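Local coordinates for protein inositol 2-dehydrogenase/D-chiro-inositol 3-dehydrogenase (PDB 4MIY) that oxidises myo-inositol and D-chiro-inositol to their keto forms, using NAD as the hydride acceptor, at residues 160-174 / 204-216. Numbering follows the deposited sequence.
Sequences VASNYSNEMAITDTL and RNEGLHDPQLATL
Residues 160-167 run beside residues 204-211, coming closest where the CA atoms of Asn166 and Leu208 lie 4.2 Å apart; beyond them, helix 168-174 passes over strand 212-216 at 72°, the axes 11.0 Å apart. Each segment carries a tight turn, type I at Ala161-Tyr164 and type II at Asn205-Leu208, where Gly207 readily adopts the positive phi. Asn205 suits its place because one amide nitrogen has two hydrogens: ND2 donates to Ala161 O (2.8 Å) and, nearly straight at 172°, to a lone pair of Tyr164 O (3.0 Å), both acceptors lying in its amide plane. Asn166 answers from the facing segment: its CG, swung opposite the backbone N (chi1 -160°), carries OD1 across to accept from His209 N at 2.9 Å, the donor standing above the carbonyl plane. Between these polar grips, Leu208 sets CD1 against the edge of the Tyr164 ring (4.0 Å from CE1) and brings CD2 tip to tip with Val160 CG2. Farther along, Gln212 NE2 packs on Ala169 CB, and Leu174 CD2 lies 3.7 Å from small Ala214 CB. Gln321 NE2 of helix 304-323 hydrogen-bonds both Asn166 O and Gln212 OE1, while strands 189-195 and 223-229 flank strand 212-218, so the contact lays the start of helix 168-185 on the mixed sheet of the C-terminal alpha/beta domain.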
ATOM      1  N   VAL A 160       7.919  -8.269 -26.733  1.00 18.35           N
ATOM      2  CA  VAL A 160       7.240  -8.080 -28.006  1.00 19.44           C
ATOM      3  C   VAL A 160       7.536  -9.152 -29.021  1.00 22.48           C
ATOM      4  O   VAL A 160       8.489  -9.852 -28.914  1.00 23.64           O
ATOM      5  CB  VAL A 160       7.513  -6.708 -28.610  1.00 20.33           C
ATOM      6  CG1 VAL A 160       6.940  -5.648 -27.700  1.00 20.61           C
ATOM      7  CG2 VAL A 160       8.985  -6.483 -28.834  1.00 19.31           C
ATOM      8  N   ALA A 161       6.645  -9.273 -29.986  1.00 21.02           N
ATOM      9  CA  ALA A 161       6.818 -10.245 -31.038  1.00 23.57           C
ATOM     10  C   ALA A 161       7.862  -9.780 -32.017  1.00 23.27           C
ATOM     11  O   ALA A 161       8.242  -8.633 -32.022  1.00 21.46           O
ATOM     12  CB  ALA A 161       5.543 -10.473 -31.720  1.00 26.08           C
ATOM     13  N   SER A 162       8.309 -10.723 -32.833  1.00 24.33           N
ATOM     14  CA  SER A 162       9.292 -10.498 -33.880  1.00 24.36           C
ATOM     15  C   SER A 162       8.966  -9.376 -34.827  1.00 23.73           C
ATOM     16  O   SER A 162       9.833  -8.714 -35.308  1.00 22.71           O
ATOM     17  CB  SER A 162       9.452 -11.783 -34.700  1.00 30.61           C
ATOM     18  OG  SER A 162       9.713 -12.841 -33.828  1.00 42.65           O
ATOM     19  N   ASN A 163       7.694  -9.175 -35.059  1.00 23.79           N
ATOM     20  CA  ASN A 163       7.243  -8.218 -36.001  1.00 21.41           C
ATOM     21  C   ASN A 163       7.081  -6.783 -35.469  1.00 23.52           C
ATOM     22  O   ASN A 163       6.643  -5.928 -36.175  1.00 25.15           O
ATOM     23  CB  ASN A 163       5.947  -8.729 -36.595  1.00 25.10           C
ATOM     24  CG  ASN A 163       4.780  -8.411 -35.752  1.00 31.06           C
ATOM     25  OD1 ASN A 163       4.848  -8.434 -34.563  1.00 33.78           O
ATOM     26  ND2 ASN A 163       3.692  -8.069 -36.388  1.00 36.61           N
ATOM     27  N   TYR A 164       7.453  -6.549 -34.222  1.00 18.60           N
ATOM     28  CA  TYR A 164       7.228  -5.252 -33.600  1.00 20.32           C
ATOM     29  C   TYR A 164       8.311  -4.269 -33.939  1.00 17.08           C
ATOM     30  O   TYR A 164       9.434  -4.495 -33.656  1.00 20.14           O
ATOM     31  CB  TYR A 164       7.116  -5.417 -32.091  1.00 18.57           C
ATOM     32  CG  TYR A 164       6.640  -4.231 -31.298  1.00 16.71           C
ATOM     33  CD1 TYR A 164       7.499  -3.213 -30.957  1.00 17.22           C
ATOM     34  CD2 TYR A 164       5.343  -4.156 -30.826  1.00 19.35           C
ATOM     35  CE1 TYR A 164       7.067  -2.149 -30.224  1.00 19.01           C
ATOM     36  CE2 TYR A 164       4.916  -3.084 -30.077  1.00 17.25           C
ATOM     37  CZ  TYR A 164       5.774  -2.106 -29.769  1.00 16.54           C
ATOM     38  OH  TYR A 164       5.380  -1.044 -29.021  1.00 18.76           O
ATOM     39  N   SER A 165       7.927  -3.148 -34.506  1.00 18.68           N
ATOM     40  CA  SER A 165       8.886  -2.208 -35.045  1.00 21.06           C
ATOM     41  C   SER A 165       9.002  -0.960 -34.197  1.00 19.53           C
ATOM     42  O   SER A 165       8.189  -0.722 -33.354  1.00 18.35           O
ATOM     43  CB  SER A 165       8.427  -1.793 -36.438  1.00 21.47           C
ATOM     44  OG  SER A 165       7.250  -1.028 -36.375  1.00 21.04           O
ATOM     45  N   ASN A 166      10.019  -0.163 -34.459  1.00 17.56           N
ATOM     46  CA  ASN A 166      10.194   1.092 -33.774  1.00 16.93           C
ATOM     47  C   ASN A 166       8.966   1.974 -33.882  1.00 20.90           C
ATOM     48  O   ASN A 166       8.626   2.645 -32.969  1.00 19.28           O
ATOM     49  CB  ASN A 166      11.425   1.848 -34.271  1.00 17.63           C
ATOM     50  CG  ASN A 166      11.902   2.863 -33.293  1.00 18.10           C
ATOM     51  OD1 ASN A 166      12.095   2.545 -32.150  1.00 18.53           O
ATOM     52  ND2 ASN A 166      12.081   4.079 -33.728  1.00 19.70           N
ATOM     53  N   GLU A 167       8.329   1.955 -35.039  1.00 20.33           N
ATOM     54  CA  GLU A 167       7.188   2.783 -35.281  1.00 21.78           C
ATOM     55  C   GLU A 167       5.975   2.323 -34.481  1.00 18.65           C
ATOM     56  O   GLU A 167       5.163   3.113 -34.105  1.00 19.40           O
ATOM     57  CB  GLU A 167       6.920   2.809 -36.764  1.00 25.73           C
ATOM     58  CG  GLU A 167       8.052   3.476 -37.579  1.00 29.36           C
ATOM     59  CD  GLU A 167       9.354   2.622 -37.858  1.00 33.56           C
ATOM     60  OE1 GLU A 167       9.422   1.403 -37.686  1.00 27.92           O
ATOM     61  OE2 GLU A 167      10.348   3.231 -38.261  1.00 42.94           O
ATOM     62  N   MET A 168       5.882   1.040 -34.241  1.00 17.83           N
ATOM     63  CA  MET A 168       4.810   0.481 -33.452  1.00 19.28           C
ATOM     64  C   MET A 168       4.846   0.884 -31.987  1.00 18.76           C
ATOM     65  O   MET A 168       3.853   0.830 -31.328  1.00 18.75           O
ATOM     66  CB  MET A 168       4.789  -1.023 -33.585  1.00 18.05           C
ATOM     67  CG  MET A 168       4.196  -1.462 -34.909  1.00 21.78           C
ATOM     68  SD  MET A 168       4.647  -3.077 -35.490  1.00 22.92           S
ATOM     69  CE  MET A 168       3.831  -4.102 -34.355  1.00 22.54           C
ATOM     70  N   ALA A 169       5.993   1.322 -31.521  1.00 18.39           N
ATOM     71  CA  ALA A 169       6.061   1.895 -30.204  1.00 18.09           C
ATOM     72  C   ALA A 169       5.131   3.070 -30.104  1.00 19.23           C
ATOM     73  O   ALA A 169       4.610   3.342 -29.077  1.00 17.68           O
ATOM     74  CB  ALA A 169       7.473   2.313 -29.861  1.00 18.16           C
ATOM     75  N   ILE A 170       4.951   3.766 -31.211  1.00 16.66           N
ATOM     76  CA  ILE A 170       3.972   4.838 -31.286  1.00 17.16           C
ATOM     77  C   ILE A 170       2.583   4.297 -31.668  1.00 18.96           C
ATOM     78  O   ILE A 170       1.656   4.441 -30.947  1.00 19.79           O
ATOM     79  CB  ILE A 170       4.388   5.946 -32.296  1.00 17.35           C
ATOM     80  CG1 ILE A 170       5.796   6.455 -32.052  1.00 18.68           C
ATOM     81  CG2 ILE A 170       3.410   7.099 -32.292  1.00 19.51           C
ATOM     82  CD1 ILE A 170       6.100   6.869 -30.680  1.00 20.06           C
ATOM     83  N   THR A 171       2.489   3.633 -32.794  1.00 21.30           N
ATOM     84  CA  THR A 171       1.202   3.364 -33.349  1.00 18.44           C
ATOM     85  C   THR A 171       0.396   2.283 -32.609  1.00 17.63           C
ATOM     86  O   THR A 171      -0.795   2.278 -32.696  1.00 19.76           O
ATOM     87  CB  THR A 171       1.298   3.010 -34.859  1.00 23.27           C
ATOM     88  OG1 THR A 171       2.107   1.862 -35.023  1.00 22.59           O
ATOM     89  CG2 THR A 171       1.876   4.110 -35.608  1.00 22.59           C
ATOM     90  N   ASP A 172       1.066   1.389 -31.910  1.00 18.55           N
ATOM     91  CA  ASP A 172       0.395   0.315 -31.217  1.00 19.51           C
ATOM     92  C   ASP A 172       0.359   0.505 -29.687  1.00 19.67           C
ATOM     93  O   ASP A 172      -0.519   0.052 -29.034  1.00 21.11           O
ATOM     94  CB  ASP A 172       1.012  -1.037 -31.562  1.00 22.37           C
ATOM     95  CG  ASP A 172       0.624  -1.525 -32.950  1.00 29.91           C
ATOM     96  OD1 ASP A 172      -0.208  -0.881 -33.595  1.00 35.70           O
ATOM     97  OD2 ASP A 172       1.134  -2.540 -33.379  1.00 30.42           O
ATOM     98  N   THR A 173       1.347   1.207 -29.188  1.00 17.92           N
ATOM     99  CA  THR A 173       1.582   1.312 -27.773  1.00 16.56           C
ATOM    100  C   THR A 173       1.287   2.719 -27.232  1.00 15.89           C
ATOM    101  O   THR A 173       0.316   2.909 -26.574  1.00 16.08           O
ATOM    102  CB  THR A 173       2.984   0.798 -27.455  1.00 16.14           C
ATOM    103  OG1 THR A 173       3.099  -0.549 -27.905  1.00 18.71           O
ATOM    104  CG2 THR A 173       3.259   0.833 -25.968  1.00 16.49           C
ATOM    105  N   LEU A 174       2.088   3.704 -27.583  1.00 15.58           N
ATOM    106  CA  LEU A 174       1.856   5.053 -27.105  1.00 14.18           C
ATOM    107  C   LEU A 174       0.522   5.667 -27.552  1.00 13.91           C
ATOM    108  O   LEU A 174       0.049   6.583 -26.980  1.00 14.33           O
ATOM    109  CB  LEU A 174       3.030   5.974 -27.495  1.00 15.97           C
ATOM    110  CG  LEU A 174       3.048   7.398 -26.956  1.00 14.64           C
ATOM    111  CD1 LEU A 174       3.197   7.468 -25.434  1.00 17.51           C
ATOM    112  CD2 LEU A 174       4.165   8.183 -27.616  1.00 17.07           C
ATOM    113  N   ARG A 204      15.364  -7.521 -29.197  0.73 15.68           N
ATOM    114  CA  ARG A 204      15.731  -8.559 -30.133  0.73 20.49           C
ATOM    115  C   ARG A 204      15.303  -8.184 -31.532  0.73 18.37           C
ATOM    116  O   ARG A 204      15.440  -8.975 -32.439  0.73 18.92           O
ATOM    117  CB  ARG A 204      15.028  -9.852 -29.758  0.73 23.31           C
ATOM    118  CG  ARG A 204      15.484 -10.483 -28.490  0.73 26.85           C
ATOM    119  CD  ARG A 204      16.945 -10.750 -28.562  0.73 30.67           C
ATOM    120  NE  ARG A 204      17.319 -12.143 -28.748  0.73 39.31           N
ATOM    121  CZ  ARG A 204      18.279 -12.543 -29.583  0.73 36.80           C
ATOM    122  NH1 ARG A 204      18.944 -11.652 -30.288  0.73 39.20           N
ATOM    123  NH2 ARG A 204      18.581 -13.822 -29.715  0.73 35.51           N
ATOM    124  N   ASN A 205      14.758  -6.991 -31.688  1.00 19.41           N
ATOM    125  CA  ASN A 205      14.129  -6.597 -32.919  1.00 18.92           C
ATOM    126  C   ASN A 205      14.865  -5.510 -33.650  1.00 20.21           C
ATOM    127  O   ASN A 205      15.150  -4.487 -33.087  1.00 19.08           O
ATOM    128  CB  ASN A 205      12.700  -6.098 -32.653  1.00 20.22           C
ATOM    129  CG  ASN A 205      11.759  -7.191 -32.217  1.00 21.34           C
ATOM    130  OD1 ASN A 205      12.157  -8.173 -31.671  1.00 27.92           O
ATOM    131  ND2 ASN A 205      10.509  -6.997 -32.468  1.00 18.45           N
ATOM    132  N   GLU A 206      15.111  -5.719 -34.925  1.00 20.97           N
ATOM    133  CA  GLU A 206      15.820  -4.731 -35.694  1.00 21.76           C
ATOM    134  C   GLU A 206      15.113  -3.401 -35.699  1.00 18.36           C
ATOM    135  O   GLU A 206      13.976  -3.309 -36.008  1.00 19.31           O
ATOM    136  CB  GLU A 206      16.069  -5.208 -37.137  1.00 25.16           C
ATOM    137  CG  GLU A 206      17.029  -4.352 -37.946  1.00 26.41           C
ATOM    138  CD  GLU A 206      17.242  -4.833 -39.395  0.49 27.01           C
ATOM    139  OE1 GLU A 206      18.301  -4.532 -39.949  0.77 31.25           O
ATOM    140  OE2 GLU A 206      16.310  -5.438 -39.943  0.71 32.17           O
ATOM    141  N   GLY A 207      15.869  -2.380 -35.338  1.00 20.30           N
ATOM    142  CA  GLY A 207      15.425  -1.013 -35.433  1.00 20.58           C
ATOM    143  C   GLY A 207      14.631  -0.493 -34.246  1.00 18.26           C
ATOM    144  O   GLY A 207      14.384   0.649 -34.156  1.00 19.33           O
ATOM    145  N   LEU A 208      14.242  -1.383 -33.365  1.00 20.16           N
ATOM    146  CA  LEU A 208      13.457  -1.004 -32.204  1.00 18.98           C
ATOM    147  C   LEU A 208      14.284  -0.407 -31.119  1.00 17.25           C
ATOM    148  O   LEU A 208      15.204  -1.014 -30.637  1.00 19.82           O
ATOM    149  CB  LEU A 208      12.744  -2.219 -31.662  1.00 17.55           C
ATOM    150  CG  LEU A 208      11.966  -2.012 -30.373  1.00 16.85           C
ATOM    151  CD1 LEU A 208      10.893  -0.993 -30.628  1.00 16.92           C
ATOM    152  CD2 LEU A 208      11.397  -3.335 -29.881  1.00 20.02           C
ATOM    153  N   HIS A 209      13.947   0.816 -30.768  1.00 16.33           N
ATOM    154  CA  HIS A 209      14.501   1.457 -29.604  1.00 15.68           C
ATOM    155  C   HIS A 209      13.577   1.202 -28.434  1.00 19.13           C
ATOM    156  O   HIS A 209      12.400   1.387 -28.544  1.00 17.64           O
ATOM    157  CB  HIS A 209      14.591   2.948 -29.801  1.00 17.49           C
ATOM    158  CG  HIS A 209      15.540   3.354 -30.872  1.00 19.19           C
ATOM    159  ND1 HIS A 209      16.852   3.671 -30.619  1.00 21.67           N
ATOM    160  CD2 HIS A 209      15.364   3.498 -32.202  1.00 21.58           C
ATOM    161  CE1 HIS A 209      17.441   4.009 -31.750  1.00 20.33           C
ATOM    162  NE2 HIS A 209      16.562   3.911 -32.727  1.00 23.18           N
ATOM    163  N   ASP A 210      14.157   0.757 -27.340  1.00 16.56           N
ATOM    164  CA  ASP A 210      13.440   0.524 -26.114  1.00 15.91           C
ATOM    165  C   ASP A 210      14.381   0.687 -24.941  1.00 17.39           C
ATOM    166  O   ASP A 210      15.397   0.084 -24.890  1.00 18.06           O
ATOM    167  CB  ASP A 210      12.856  -0.867 -26.112  1.00 17.88           C
ATOM    168  CG  ASP A 210      11.809  -1.079 -25.026  1.00 19.72           C
ATOM    169  OD1 ASP A 210      10.892  -0.277 -24.931  1.00 17.85           O
ATOM    170  OD2 ASP A 210      11.931  -2.047 -24.323  1.00 17.84           O
ATOM    171  N   PRO A 211      13.997   1.505 -23.978  1.00 16.19           N
ATOM    172  CA  PRO A 211      12.746   2.233 -23.859  1.00 16.63           C
ATOM    173  C   PRO A 211      12.677   3.493 -24.671  1.00 15.30           C
ATOM    174  O   PRO A 211      13.630   3.833 -25.284  1.00 17.05           O
ATOM    175  CB  PRO A 211      12.679   2.535 -22.357  1.00 14.16           C
ATOM    176  CG  PRO A 211      13.968   2.528 -21.922  1.00 19.58           C
ATOM    177  CD  PRO A 211      14.716   1.504 -22.724  1.00 17.23           C
ATOM    178  N   GLN A 212      11.532   4.153 -24.669  1.00 14.74           N
ATOM    179  CA  GLN A 212      11.361   5.453 -25.291  1.00 14.94           C
ATOM    180  C   GLN A 212      10.707   6.403 -24.306  1.00 15.82           C
ATOM    181  O   GLN A 212       9.885   5.991 -23.526  1.00 15.98           O
ATOM    182  CB  GLN A 212      10.543   5.377 -26.581  1.00 16.53           C
ATOM    183  CG  GLN A 212      11.187   4.510 -27.607  1.00 16.71           C
ATOM    184  CD  GLN A 212      10.548   4.531 -28.952  1.00 16.20           C
ATOM    185  OE1 GLN A 212       9.944   5.479 -29.346  1.00 18.60           O
ATOM    186  NE2 GLN A 212      10.713   3.458 -29.663  1.00 18.09           N
ATOM    187  N   LEU A 213      11.107   7.649 -24.332  1.00 14.94           N
ATOM    188  CA  LEU A 213      10.503   8.655 -23.507  1.00 15.51           C
ATOM    189  C   LEU A 213       9.756   9.618 -24.394  1.00 18.12           C
ATOM    190  O   LEU A 213      10.323  10.132 -25.316  1.00 19.95           O
ATOM    191  CB  LEU A 213      11.559   9.389 -22.736  1.00 15.73           C
ATOM    192  CG  LEU A 213      12.348   8.553 -21.720  1.00 15.08           C
ATOM    193  CD1 LEU A 213      13.527   9.300 -21.212  1.00 17.60           C
ATOM    194  CD2 LEU A 213      11.468   8.153 -20.577  1.00 18.01           C
ATOM    195  N   ALA A 214       8.472   9.822 -24.117  1.00 16.57           N
ATOM    196  CA  ALA A 214       7.644  10.738 -24.870  1.00 16.00           C
ATOM    197  C   ALA A 214       7.249  11.910 -24.014  1.00 18.19           C
ATOM    198  O   ALA A 214       6.714  11.725 -22.959  1.00 18.61           O
ATOM    199  CB  ALA A 214       6.414  10.033 -25.378  1.00 17.95           C
ATOM    200  N   THR A 215       7.559  13.103 -24.471  1.00 15.61           N
ATOM    201  CA  THR A 215       7.163  14.310 -23.804  1.00 16.36           C
ATOM    202  C   THR A 215       6.186  15.094 -24.668  1.00 15.82           C
ATOM    203  O   THR A 215       6.467  15.402 -25.792  1.00 17.62           O
ATOM    204  CB  THR A 215       8.348  15.206 -23.452  1.00 17.86           C
ATOM    205  OG1 THR A 215       9.257  14.498 -22.619  1.00 22.94           O
ATOM    206  CG2 THR A 215       7.901  16.395 -22.739  1.00 18.70           C
ATOM    207  N   LEU A 216       5.033  15.385 -24.124  1.00 16.91           N
ATOM    208  CA  LEU A 216       4.042  16.159 -24.826  1.00 15.54           C
ATOM    209  C   LEU A 216       3.760  17.424 -24.061  1.00 19.86           C
ATOM    210  O   LEU A 216       3.819  17.432 -22.869  1.00 19.76           O
ATOM    211  CB  LEU A 216       2.737  15.386 -24.978  1.00 19.83           C
ATOM    212  CG  LEU A 216       2.690  14.131 -25.817  1.00 18.20           C
ATOM    213  CD1 LEU A 216       3.297  12.979 -25.109  1.00 25.16           C
ATOM    214  CD2 LEU A 216       1.283  13.811 -26.109  1.00 23.88           C
TER
HETATM  215  O   HOH W   1      10.954 -10.334 -30.541  1.00 29.95           O
HETATM  216  O   HOH W   2      12.061  -1.100 -36.315  1.00 22.95           O